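Local coordinates for protein phosphoacetylglucosamine mutase (Aspergillus lentulus, PDB 5O9X) that interconverts N-acetylglucosamine 6-phosphate and N-acetylglucosamine 1-phosphate, probably by way of a sugar bisphosphate intermediate, at residues A[329-334]-A[372-377]. The protein carries 1 engineered substitution. Residues are numbered along the deposited sequence; the frame is centred on the assembly and turned at random.
Sequences KLKIGV and RFDVGV
Strands 332-334 and 375-377 run parallel, their axes 4.9 Å apart at closest approach and 21° from exact alignment, with Ile332, Gly333 and Val334 paired to Val375, Gly376 and Val377. Gly333 is gripped through both of its polar backbone atoms: its N donates to Val375 O at 3.1 Å, and its O accepts from Val377 N at 2.9 Å. The same alternating pattern begins at Lys331, whose O accepts from Val375 N at 3.2 Å, and here the carboxylate of Asp374 stands where a strand carbonyl might otherwise accept. Its OD2 receives Lys331 N at 2.9 Å through the anti lone pair in a bent bond; with chi1 at -60°, CG sits beside the residue's own backbone N and the carboxylate reaches back along 329-331. The Phe373 ring lies flat over Gly333, whose CA, bearing only hydrogen toward the ring, stands 3.5 Å from the centroid and 8° off the normal in a CH-pi contact. On the other face, Ile332 reaches two valines, CG1 meeting Val375 CB and CG2 meeting Val377 CG2 at 4.0 Å, while Leu330 CD2 rests on Val375 CG2. Helix 306-324 covers this apolar layer, touching Leu330, Ile332, Val334 and Val377. Such pairing of neighbouring parallel strands, with helices packed on the sheet, is characteristic of the alpha/beta/alpha domains of phosphohexomutases, here domain III.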
ATOM      1  N   LYS A 329      -0.596 -19.845  21.239  1.00 37.40           N
ATOM      2  CA  LYS A 329      -1.756 -18.900  21.212  1.00 39.32           C
ATOM      3  C   LYS A 329      -1.689 -17.804  20.130  1.00 39.84           C
ATOM      4  O   LYS A 329      -2.670 -17.109  19.920  1.00 44.60           O
ATOM      5  CB  LYS A 329      -1.958 -18.208  22.589  1.00 42.13           C
ATOM      6  CG  LYS A 329      -2.013 -19.155  23.788  1.00 47.17           C
ATOM      7  CD  LYS A 329      -2.450 -18.482  25.087  1.00 57.63           C
ATOM      8  CE  LYS A 329      -3.976 -18.443  25.264  1.00 67.07           C
ATOM      9  NZ  LYS A 329      -4.454 -17.593  26.403  1.00 64.12           N
ATOM     10  N   LEU A 330      -0.529 -17.629  19.487  1.00 33.71           N
ATOM     11  CA  LEU A 330      -0.366 -16.660  18.393  1.00 35.51           C
ATOM     12  C   LEU A 330       0.064 -17.362  17.086  1.00 36.73           C
ATOM     13  O   LEU A 330       1.188 -17.195  16.621  1.00 42.17           O
ATOM     14  CB  LEU A 330       0.615 -15.536  18.744  1.00 33.90           C
ATOM     15  CG  LEU A 330       0.358 -14.497  19.839  1.00 35.89           C
ATOM     16  CD1 LEU A 330       1.628 -13.652  19.953  1.00 32.91           C
ATOM     17  CD2 LEU A 330      -0.821 -13.595  19.512  1.00 36.44           C
ATOM     18  N   LYS A 331      -0.856 -18.103  16.497  1.00 38.25           N
ATOM     19  CA  LYS A 331      -0.651 -18.682  15.152  1.00 43.41           C
ATOM     20  C   LYS A 331      -0.455 -17.567  14.044  1.00 29.84           C
ATOM     21  O   LYS A 331      -1.347 -16.741  13.732  1.00 28.03           O
ATOM     22  CB  LYS A 331      -1.773 -19.701  14.777  1.00 51.07           C
ATOM     23  CG  LYS A 331      -2.082 -20.891  15.740  1.00 54.98           C
ATOM     24  CD  LYS A 331      -0.862 -21.455  16.466  1.00 64.09           C
ATOM     25  CE  LYS A 331      -0.342 -22.749  15.854  1.00 71.88           C
ATOM     26  NZ  LYS A 331       0.970 -23.119  16.470  1.00 63.97           N
ATOM     27  N   ILE A 332       0.738 -17.583  13.473  1.00 27.90           N
ATOM     28  CA  ILE A 332       1.080 -16.620  12.431  1.00 24.64           C
ATOM     29  C   ILE A 332       0.780 -17.216  11.048  1.00 18.69           C
ATOM     30  O   ILE A 332       1.110 -18.362  10.771  1.00 19.01           O
ATOM     31  CB  ILE A 332       2.596 -16.251  12.524  1.00 23.88           C
ATOM     32  CG1 ILE A 332       2.925 -15.715  13.913  1.00 26.29           C
ATOM     33  CG2 ILE A 332       3.016 -15.231  11.446  1.00 24.70           C
ATOM     34  CD1 ILE A 332       4.417 -15.738  14.162  1.00 29.23           C
ATOM     35  N   GLY A 333       0.265 -16.402  10.157  1.00 19.38           N
ATOM     36  CA  GLY A 333       0.193 -16.811   8.774  1.00 18.10           C
ATOM     37  C   GLY A 333       0.746 -15.662   7.917  1.00 18.64           C
ATOM     38  O   GLY A 333       0.685 -14.471   8.312  1.00 18.48           O
ATOM     39  N   VAL A 334       1.269 -16.028   6.724  1.00 18.91           N
ATOM     40  CA  VAL A 334       1.776 -15.012   5.776  1.00 18.26           C
ATOM     41  C   VAL A 334       0.934 -14.962   4.481  1.00 20.19           C
ATOM     42  O   VAL A 334       0.789 -15.983   3.769  1.00 24.60           O
ATOM     43  CB  VAL A 334       3.246 -15.246   5.442  1.00 19.68           C
ATOM     44  CG1 VAL A 334       3.804 -14.089   4.523  1.00 17.53           C
ATOM     45  CG2 VAL A 334       4.087 -15.433   6.760  1.00 15.79           C
ATOM     46  N   ARG A 372      -7.742 -14.085   8.712  1.00 31.72           N
ATOM     47  CA  ARG A 372      -7.975 -15.469   9.118  1.00 32.11           C
ATOM     48  C   ARG A 372      -6.970 -15.992  10.173  1.00 33.88           C
ATOM     49  O   ARG A 372      -7.141 -17.092  10.696  1.00 36.69           O
ATOM     50  CB  ARG A 372      -8.079 -16.372   7.881  1.00 37.19           C
ATOM     51  CG  ARG A 372      -9.199 -15.846   6.969  1.00 47.93           C
ATOM     52  CD  ARG A 372      -9.720 -16.770   5.875  1.00 63.47           C
ATOM     53  NE  ARG A 372      -9.747 -18.200   6.229  1.00 78.16           N
ATOM     54  CZ  ARG A 372     -10.017 -19.190   5.366  1.00 79.81           C
ATOM     55  NH1 ARG A 372     -10.301 -18.920   4.094  1.00 74.52           N
ATOM     56  NH2 ARG A 372     -10.005 -20.459   5.768  1.00 73.16           N
ATOM     57  N   PHE A 373      -5.935 -15.190  10.474  1.00 26.34           N
ATOM     58  CA  PHE A 373      -4.850 -15.584  11.386  1.00 28.08           C
ATOM     59  C   PHE A 373      -4.960 -14.763  12.672  1.00 26.59           C
ATOM     60  O   PHE A 373      -5.569 -13.692  12.643  1.00 28.96           O
ATOM     61  CB  PHE A 373      -3.493 -15.333  10.681  1.00 22.01           C
ATOM     62  CG  PHE A 373      -3.353 -16.161   9.438  1.00 23.78           C
ATOM     63  CD1 PHE A 373      -3.215 -17.528   9.528  1.00 23.83           C
ATOM     64  CD2 PHE A 373      -3.381 -15.564   8.155  1.00 26.23           C
ATOM     65  CE1 PHE A 373      -3.122 -18.332   8.377  1.00 27.44           C
ATOM     66  CE2 PHE A 373      -3.279 -16.366   6.989  1.00 22.91           C
ATOM     67  CZ  PHE A 373      -3.148 -17.740   7.101  1.00 26.04           C
ATOM     68  N   ASP A 374      -4.356 -15.258  13.765  1.00 32.12           N
ATOM     69  CA  ASP A 374      -4.169 -14.452  14.991  1.00 31.77           C
ATOM     70  C   ASP A 374      -3.248 -13.285  14.636  1.00 27.87           C
ATOM     71  O   ASP A 374      -3.525 -12.127  14.950  1.00 28.91           O
ATOM     72  CB  ASP A 374      -3.493 -15.311  16.134  1.00 36.34           C
ATOM     73  CG  ASP A 374      -4.321 -16.595  16.560  1.00 41.10           C
ATOM     74  OD1 ASP A 374      -5.558 -16.519  16.626  1.00 36.86           O
ATOM     75  OD2 ASP A 374      -3.704 -17.668  16.849  1.00 43.68           O
ATOM     76  N   VAL A 375      -2.125 -13.608  13.983  1.00 23.63           N
ATOM     77  CA  VAL A 375      -1.167 -12.566  13.499  1.00 20.75           C
ATOM     78  C   VAL A 375      -1.105 -12.732  11.934  1.00 20.45           C
ATOM     79  O   VAL A 375      -0.651 -13.767  11.460  1.00 21.13           O
ATOM     80  CB  VAL A 375       0.229 -12.809  14.133  1.00 20.96           C
ATOM     81  CG1 VAL A 375       1.207 -11.767  13.653  1.00 19.18           C
ATOM     82  CG2 VAL A 375       0.140 -12.806  15.707  1.00 18.38           C
ATOM     83  N   GLY A 376      -1.574 -11.763  11.166  1.00 20.25           N
ATOM     84  CA  GLY A 376      -1.572 -12.001   9.708  1.00 18.96           C
ATOM     85  C   GLY A 376      -0.490 -11.054   9.115  1.00 17.76           C
ATOM     86  O   GLY A 376      -0.637  -9.800   9.119  1.00 20.43           O
ATOM     87  N   VAL A 377       0.601 -11.627   8.635  1.00 17.38           N
ATOM     88  CA  VAL A 377       1.676 -10.773   8.104  1.00 15.74           C
ATOM     89  C   VAL A 377       1.326 -10.677   6.612  1.00 15.98           C
ATOM     90  O   VAL A 377       1.187 -11.712   5.940  1.00 16.73           O
ATOM     91  CB  VAL A 377       3.037 -11.417   8.277  1.00 16.92           C
ATOM     92  CG1 VAL A 377       4.143 -10.553   7.599  1.00 17.59           C
ATOM     93  CG2 VAL A 377       3.332 -11.565   9.768  1.00 14.78           C
TER